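Nicastrin (Dictyostelium purpureum, PDB 4R12) is probably an essential subunit of the gamma-secretase complex, the intramembrane protease that cleaves Notch receptors and the amyloid precursor protein, and may recruit its substrates. Local coordinates at residues I314-T317 with K318-T321; E279-I282 with N283-N287; P381-S384 with S385-F388; S435-I438 with D439-G443. All blocks are in the same frame, centred on the assembly; numbering follows the deposited sequence.

Interaction 1 (I314-T317 with K318-T321); sequences INFT and KIST. With NAG (2-acetamido-2-deoxy-beta-D-glucopyranose), chain B.
F316 meets I319 across a tight turn, its ring atom CD1 lying 4.2 Å from CD1 of I319 in an oblique approach; I319 is the buried partner of the two. The backbone closes the 3-10 turn at 316-318 with two bonds from residue i+3 to residue i: N of I319 donates to O of F316 at 3.1 Å, and N of K318 to O of N315 at 2.9 Å. The packed side holds the buried I314 and I319, with I314 and F316 pressed on L285 of helix 276-287 and I319 on L216 of strand 214-220. At N315 the side-chain OD1 accepts from N of T317 at 3.0 Å, an Asx turn, and the same residue is the first of the N-F-T sequon for N-linked glycosylation. With CG anti to the backbone N and beside the carbonyl carbon (chi1 -179°), OD1 is placed at N of T317, leaving ND2 for the sugar NAG, bonded to its C1 at 1.4 Å. The glycan side is looser, with T317 exposed and K318 partly so. CG of K318 lies 3.8 Å from CB of N315, and its chain bends at chi2 along the sugar, whose contacts with OG1 of T317 and CE of K318 are doubtful. A water bridges O of F316 and O of I319, donating to both.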
# COMPACT_ATOMS: atom_id res chain seq x y z
N ILE A 314 21.16 -13.95 -3.87
CA ILE A 314 20.29 -14.37 -2.78
C ILE A 314 19.99 -15.85 -2.86
O ILE A 314 19.42 -16.36 -3.83
CB ILE A 314 18.97 -13.56 -2.74
CG1 ILE A 314 19.27 -12.08 -2.48
CG2 ILE A 314 18.05 -14.08 -1.63
CD1 ILE A 314 18.04 -11.20 -2.47
N ASN A 315 20.42 -16.58 -1.84
CA ASN A 315 20.10 -17.99 -1.67
C ASN A 315 19.00 -18.13 -0.64
O ASN A 315 19.19 -17.78 0.47
CB ASN A 315 21.35 -18.73 -1.21
CG ASN A 315 21.13 -20.22 -1.02
OD1 ASN A 315 20.03 -20.68 -0.88
ND2 ASN A 315 22.20 -20.96 -1.01
N PHE A 316 17.84 -18.61 -1.05
CA PHE A 316 16.71 -18.70 -0.17
C PHE A 316 17.05 -19.36 1.14
O PHE A 316 16.67 -18.91 2.16
CB PHE A 316 15.55 -19.44 -0.82
CG PHE A 316 14.33 -19.54 0.04
CD1 PHE A 316 13.41 -18.56 0.04
CD2 PHE A 316 14.11 -20.63 0.82
CE1 PHE A 316 12.29 -18.64 0.82
CE2 PHE A 316 12.99 -20.74 1.58
CZ PHE A 316 12.07 -19.73 1.59
N THR A 317 17.81 -20.43 1.06
CA THR A 317 18.11 -21.20 2.24
C THR A 317 19.05 -20.51 3.20
O THR A 317 19.10 -20.88 4.33
CB THR A 317 18.59 -22.62 1.90
OG1 THR A 317 19.85 -22.55 1.28
CG2 THR A 317 17.65 -23.26 0.97
N LYS A 318 19.77 -19.50 2.75
CA LYS A 318 20.57 -18.68 3.64
C LYS A 318 19.79 -17.67 4.47
O LYS A 318 20.32 -17.09 5.38
CB LYS A 318 21.62 -17.92 2.89
CG LYS A 318 22.73 -18.74 2.32
CD LYS A 318 23.59 -19.40 3.36
CE LYS A 318 24.53 -20.37 2.66
NZ LYS A 318 25.79 -20.58 3.38
N ILE A 319 18.53 -17.44 4.13
CA ILE A 319 17.70 -16.58 4.97
C ILE A 319 17.46 -17.28 6.32
O ILE A 319 16.88 -18.37 6.38
CB ILE A 319 16.36 -16.22 4.28
CG1 ILE A 319 16.63 -15.53 2.95
CG2 ILE A 319 15.51 -15.33 5.17
CD1 ILE A 319 15.40 -15.41 2.05
N SER A 320 17.95 -16.67 7.39
CA SER A 320 18.04 -17.36 8.67
C SER A 320 17.18 -16.69 9.75
O SER A 320 17.06 -17.23 10.85
CB SER A 320 19.49 -17.42 9.14
OG SER A 320 19.96 -16.12 9.47
N THR A 321 16.60 -15.54 9.42
CA THR A 321 15.74 -14.79 10.33
C THR A 321 14.87 -13.84 9.54
O THR A 321 15.36 -13.15 8.66
CB THR A 321 16.54 -13.95 11.35
OG1 THR A 321 17.33 -14.82 12.19
CG2 THR A 321 15.61 -13.13 12.22
C1 NAG B . 22.26 -22.28 -0.43
C2 NAG B . 23.29 -23.06 -1.20
C3 NAG B . 23.58 -24.42 -0.61
C4 NAG B . 23.43 -24.53 0.88
C5 NAG B . 22.44 -23.55 1.47
C6 NAG B . 22.53 -23.44 2.97
C7 NAG B . 23.60 -23.05 -3.55
C8 NAG B . 22.91 -22.93 -4.86
N2 NAG B . 22.83 -23.29 -2.53
O3 NAG B . 24.89 -24.82 -0.97
O4 NAG B . 22.85 -25.80 0.96
O5 NAG B . 22.66 -22.28 0.91
O6 NAG B . 23.81 -23.01 3.33
O7 NAG B . 24.79 -22.94 -3.45
O HOH W 1 15.36 -19.94 4.53

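Interaction 2 (E279-I282 with N283-N287); sequences EYFI and NDLLN
D284 stands one turn beyond Y280 on helix 276-287, its carboxylate laid obliquely against the tyrosine ring, the two planes 69° apart. From CB, 3.5 Å from O of F281, the chain passes to CG, which is 3.7 Å from O of Y280. OD1 takes a hydrogen bond from a water at 2.7 Å; that water sits over one face of the Y280 ring and also accepts from ND2 of N283. OD2 comes 3.3 Å from CE1 of Y280, and outside the helix turn it pairs with R305 in a salt bridge and with H546 in a hydrogen bond. Were this acid an alanine, R305 and H546 would probably lose their carboxylate partner and the water one acceptor. Elsewhere on the turn, F281 has CG anti to the backbone N (chi1 -170°), which turns its ring along the helix and sets CE2 3.6 Å from CD1 of L285, while CG2 of I282 runs alongside CD1 of L286 at 3.8 Å. The i to i+4 backbone bonds, such as N of L285 to O of F281, run alongside these pairs. The helix thus carries apolar pairs as well as a buried acid; the salt bridge with R305 is likely to offset its charge and favour the ionised form.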
# COMPACT_ATOMS: atom_id res chain seq x y z
N GLU A 279 5.26 -13.45 -2.78
CA GLU A 279 5.16 -14.74 -3.47
C GLU A 279 6.00 -14.82 -4.75
O GLU A 279 6.68 -15.82 -4.99
CB GLU A 279 3.70 -15.08 -3.80
CG GLU A 279 2.86 -15.46 -2.59
CD GLU A 279 3.24 -16.82 -1.98
OE1 GLU A 279 4.15 -17.51 -2.49
OE2 GLU A 279 2.61 -17.20 -0.96
N TYR A 280 5.95 -13.77 -5.56
CA TYR A 280 6.69 -13.78 -6.83
C TYR A 280 8.19 -13.83 -6.56
O TYR A 280 8.91 -14.58 -7.21
CB TYR A 280 6.32 -12.54 -7.66
CG TYR A 280 6.72 -12.57 -9.12
CD1 TYR A 280 8.02 -12.29 -9.52
CD2 TYR A 280 5.76 -12.80 -10.11
CE1 TYR A 280 8.38 -12.28 -10.86
CE2 TYR A 280 6.11 -12.79 -11.46
CZ TYR A 280 7.41 -12.53 -11.83
OH TYR A 280 7.76 -12.50 -13.16
N PHE A 281 8.66 -13.04 -5.60
CA PHE A 281 10.08 -13.01 -5.27
C PHE A 281 10.54 -14.39 -4.79
O PHE A 281 11.55 -14.90 -5.26
CB PHE A 281 10.37 -11.93 -4.21
CG PHE A 281 11.83 -11.67 -3.98
CD1 PHE A 281 12.57 -10.93 -4.88
CD2 PHE A 281 12.47 -12.16 -2.85
CE1 PHE A 281 13.92 -10.68 -4.67
CE2 PHE A 281 13.82 -11.91 -2.62
CZ PHE A 281 14.55 -11.17 -3.53
N ILE A 282 9.80 -14.98 -3.85
CA ILE A 282 10.11 -16.32 -3.34
C ILE A 282 10.11 -17.36 -4.47
O ILE A 282 11.02 -18.20 -4.56
CB ILE A 282 9.12 -16.76 -2.25
CG1 ILE A 282 9.36 -15.96 -0.98
CG2 ILE A 282 9.23 -18.28 -1.97
CD1 ILE A 282 8.19 -15.98 -0.02
N ASN A 283 9.10 -17.29 -5.33
CA ASN A 283 9.04 -18.19 -6.48
C ASN A 283 10.30 -18.09 -7.33
O ASN A 283 10.85 -19.11 -7.76
CB ASN A 283 7.81 -17.91 -7.33
CG ASN A 283 7.59 -18.98 -8.38
OD1 ASN A 283 7.44 -20.15 -8.06
ND2 ASN A 283 7.56 -18.57 -9.65
N ASP A 284 10.78 -16.87 -7.55
CA ASP A 284 11.98 -16.68 -8.35
C ASP A 284 13.23 -17.19 -7.64
O ASP A 284 14.11 -17.80 -8.25
CB ASP A 284 12.15 -15.21 -8.74
CG ASP A 284 11.35 -14.84 -9.99
OD1 ASP A 284 10.70 -15.74 -10.56
OD2 ASP A 284 11.39 -13.67 -10.41
N LEU A 285 13.31 -16.96 -6.33
CA LEU A 285 14.43 -17.48 -5.55
C LEU A 285 14.57 -19.00 -5.67
O LEU A 285 15.68 -19.52 -5.71
CB LEU A 285 14.28 -17.10 -4.08
CG LEU A 285 14.41 -15.62 -3.74
CD1 LEU A 285 14.39 -15.44 -2.24
CD2 LEU A 285 15.70 -15.05 -4.35
N LEU A 286 13.44 -19.69 -5.69
CA LEU A 286 13.44 -21.15 -5.64
C LEU A 286 13.42 -21.80 -7.01
O LEU A 286 13.91 -22.91 -7.18
CB LEU A 286 12.25 -21.65 -4.82
CG LEU A 286 12.20 -21.26 -3.34
CD1 LEU A 286 10.84 -21.63 -2.76
CD2 LEU A 286 13.32 -21.93 -2.56
N ASN A 287 12.87 -21.10 -8.00
CA ASN A 287 12.55 -21.74 -9.28
C ASN A 287 13.07 -21.08 -10.55
O ASN A 287 13.02 -21.69 -11.61
CB ASN A 287 11.03 -21.87 -9.40
CG ASN A 287 10.44 -22.69 -8.30
OD1 ASN A 287 11.00 -23.72 -7.90
ND2 ASN A 287 9.30 -22.25 -7.77
O HOH W 2 8.01 -15.70 -10.27

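Interaction 3 (P381-S384 with S385-F388)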
# COMPACT_ATOMS: atom_id res chain seq x y z
N PRO A 381 -1.35 -13.10 12.21
CA PRO A 381 -2.26 -12.20 11.49
C PRO A 381 -1.87 -12.15 10.02
O PRO A 381 -0.78 -12.62 9.69
CB PRO A 381 -2.01 -10.85 12.16
CG PRO A 381 -0.58 -10.91 12.61
CD PRO A 381 -0.36 -12.38 13.01
N PRO A 382 -2.74 -11.62 9.15
CA PRO A 382 -2.37 -11.48 7.74
C PRO A 382 -1.03 -10.76 7.60
O PRO A 382 -0.89 -9.64 8.10
CB PRO A 382 -3.50 -10.63 7.14
CG PRO A 382 -4.64 -10.81 8.06
CD PRO A 382 -4.07 -11.06 9.43
N SER A 383 -0.06 -11.41 6.98
CA SER A 383 1.29 -10.86 6.92
C SER A 383 2.08 -11.50 5.79
O SER A 383 1.81 -12.64 5.40
CB SER A 383 2.03 -11.08 8.24
OG SER A 383 2.03 -12.45 8.59
N SER A 384 3.05 -10.75 5.29
CA SER A 384 3.91 -11.19 4.20
C SER A 384 4.77 -12.39 4.58
O SER A 384 5.23 -13.14 3.71
CB SER A 384 4.80 -10.03 3.74
OG SER A 384 4.00 -9.03 3.13
N SER A 385 5.02 -12.54 5.89
CA SER A 385 5.77 -13.68 6.40
C SER A 385 5.08 -15.00 6.06
O SER A 385 5.73 -16.03 5.93
CB SER A 385 5.94 -13.58 7.92
OG SER A 385 6.81 -12.52 8.27
N MET A 386 3.76 -14.95 5.91
CA MET A 386 3.01 -16.12 5.50
C MET A 386 3.53 -16.74 4.19
O MET A 386 3.47 -17.96 4.01
CB MET A 386 1.53 -15.78 5.35
CG MET A 386 0.83 -15.54 6.67
SD MET A 386 -0.91 -15.11 6.44
CE MET A 386 -1.54 -15.41 8.09
N SER A 387 4.04 -15.90 3.29
CA SER A 387 4.55 -16.42 2.03
C SER A 387 5.79 -17.26 2.26
O SER A 387 5.98 -18.29 1.61
CB SER A 387 4.85 -15.28 1.05
OG SER A 387 3.68 -14.53 0.79
N PHE A 388 6.64 -16.84 3.20
CA PHE A 388 7.84 -17.61 3.50
C PHE A 388 7.53 -18.87 4.30
O PHE A 388 8.14 -19.92 4.08
CB PHE A 388 8.86 -16.73 4.26
CG PHE A 388 9.42 -15.62 3.42
CD1 PHE A 388 8.72 -14.45 3.24
CD2 PHE A 388 10.65 -15.77 2.78
CE1 PHE A 388 9.22 -13.43 2.45
CE2 PHE A 388 11.16 -14.75 1.99
CZ PHE A 388 10.44 -13.59 1.82
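M386 reaches back from helix 385-389 to the loop carrying P381 and P382, ending with CE 3.3 Å from O of P381. Its chain starts with CG anti to its own carbonyl carbon (chi1 -71°) and is extended from there on, so the thioether runs beside the backbone of S383: CG lies 3.3 Å from O of S383, and SD passes near both N and O of that residue. The same O of S383 accepts from N of M386 at 3.1 Å.

S383 holds its hydroxyl between the backbone N and the carbonyl carbon (chi1 55°), and this turns OG back along the loop to donate to O of P381 at 3.0 Å. That carbonyl therefore has the hydroxyl and the methionine methyl as neighbours. The other three serines, S384, S385 and S387, share the other choice, OG beside the backbone N, but their hydroxyls find different partners: S384 bonds to E271, S385 to E324, and S387 to S278. E324 also accepts from the backbone N of S384. O of S384 takes the bond from N of S387 at 3.0 Å, and the ring of F388 brings CD1 edge-on to the same oxygen at 3.8 Å. The loop after strand 370-374 leads here into short helix 385-389 of the large lobe; S385 and F388 lie on strands 214-220 and 319-325, S385 also on strand 397-401, whereas P382 packs on Y112 and W127.

All the residues in contact are buried, so the polarity of the four serines has to be met inside the protein; glutamates, a serine and a backbone carbonyl provide for it, and the methionine chain lies along the loop backbone, CG and CE close to carbonyl oxygens.

Interaction 4 (S435-I438 with D439-G443); sequences STFI and DRIAG
I441 lies across F437 one helical turn away, and the ends of its two branches touch different parts of the ring. The second segment begins with D439, whose N donates to O of S435; its OD1 accepts from W259 and N446 beyond the helix. R440 follows with N bonded to O of T436 at 2.9 Å. Its CG rests 3.3 Å from that same oxygen before the chain bends at chi3 and leads away to the guanidinium group, where NH1 donates to Q360 of helix 352-362. N of I441 donates to O of F437 at 3.0 Å. CG1 takes the sterically demanding place between the backbone N and the carbonyl carbon (chi1 65°), which leaves CG2 3.7 Å from CE1 of F437 and CD1 4.0 Å from CZ. Replacing I441 with an alanine would probably open a gap beside the F437 ring and weaken the contact of this residue with I357 and I215. A442 bonds through N to O of I438 at 2.9 Å and sets its CB 3.2 Å from that oxygen. G443 ends the run with a positive phi (102°), its N bonded to O of R440 at 3.0 Å. Together these features form a Schellman motif, the glycine-terminated C-cap closing helix 427-441, which packs on helices 234-252 and 352-362 and on strand 214-220.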
# COMPACT_ATOMS: atom_id res chain seq x y z
N SER A 435 16.52 -0.14 14.94
CA SER A 435 17.89 0.03 14.42
C SER A 435 18.90 -0.70 15.29
O SER A 435 19.76 -1.43 14.79
CB SER A 435 18.26 1.51 14.35
OG SER A 435 17.35 2.23 13.53
N THR A 436 18.78 -0.52 16.60
CA THR A 436 19.69 -1.13 17.56
C THR A 436 19.52 -2.66 17.55
O THR A 436 20.50 -3.41 17.61
CB THR A 436 19.43 -0.57 18.97
OG1 THR A 436 19.66 0.85 18.94
CG2 THR A 436 20.37 -1.21 20.01
N PHE A 437 18.28 -3.10 17.45
CA PHE A 437 17.95 -4.52 17.42
C PHE A 437 18.59 -5.19 16.20
O PHE A 437 19.24 -6.23 16.32
CB PHE A 437 16.43 -4.71 17.42
CG PHE A 437 15.96 -6.08 17.00
CD1 PHE A 437 16.21 -7.19 17.80
CD2 PHE A 437 15.21 -6.24 15.85
CE1 PHE A 437 15.76 -8.45 17.41
CE2 PHE A 437 14.76 -7.50 15.46
CZ PHE A 437 15.03 -8.61 16.24
N ILE A 438 18.37 -4.61 15.02
CA ILE A 438 18.95 -5.15 13.80
C ILE A 438 20.47 -5.19 13.87
O ILE A 438 21.09 -6.19 13.49
CB ILE A 438 18.48 -4.34 12.57
CG1 ILE A 438 17.00 -4.64 12.30
CG2 ILE A 438 19.34 -4.65 11.33
CD1 ILE A 438 16.31 -3.63 11.43
N ASP A 439 21.07 -4.12 14.37
CA ASP A 439 22.51 -4.08 14.55
C ASP A 439 22.99 -5.21 15.47
O ASP A 439 23.97 -5.89 15.17
CB ASP A 439 22.95 -2.71 15.11
CG ASP A 439 24.46 -2.62 15.34
OD1 ASP A 439 25.21 -2.40 14.36
OD2 ASP A 439 24.89 -2.77 16.50
N ARG A 440 22.28 -5.44 16.57
CA ARG A 440 22.68 -6.50 17.49
C ARG A 440 22.56 -7.89 16.86
O ARG A 440 23.50 -8.68 16.95
CB ARG A 440 21.86 -6.43 18.78
CG ARG A 440 22.24 -5.24 19.66
CD ARG A 440 21.71 -5.39 21.08
NE ARG A 440 22.17 -6.63 21.70
CZ ARG A 440 21.64 -7.18 22.79
NH1 ARG A 440 20.60 -6.61 23.40
NH2 ARG A 440 22.14 -8.31 23.27
N ILE A 441 21.44 -8.20 16.21
CA ILE A 441 21.32 -9.55 15.67
C ILE A 441 22.16 -9.73 14.41
O ILE A 441 22.39 -10.86 13.97
CB ILE A 441 19.86 -9.97 15.36
CG1 ILE A 441 19.26 -9.12 14.25
CG2 ILE A 441 19.00 -9.95 16.62
CD1 ILE A 441 17.94 -9.64 13.77
N ALA A 442 22.62 -8.63 13.81
CA ALA A 442 23.54 -8.74 12.68
C ALA A 442 24.97 -8.94 13.18
O ALA A 442 25.90 -9.14 12.39
CB ALA A 442 23.46 -7.50 11.78
N GLY A 443 25.16 -8.89 14.50
CA GLY A 443 26.46 -9.13 15.10
C GLY A 443 27.23 -7.89 15.53
O GLY A 443 28.41 -7.98 15.89

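Along the chain the order is interaction 2, interaction 1, interaction 3, interaction 4, and the first three lie within the large lobe. Interactions 1 and 2 have centres about 12 Å apart; I314 and F316 pack against F281, L285 and L286 of helix 276-287. Interaction 3 meets both: F388 packs against F316 and against I282, with centres about 16 Å and 15 Å away. Interaction 4 lies farther off, its centre about 27 Å from interaction 2, 22 Å from interaction 3 and 17 Å from interaction 1, whose nearest atoms are about 4 Å away. It is linked with interactions 1 and 3 through strand 214-220, which side chains of all three touch. The helices and the glycosylated turn are thus assembled around shared strands.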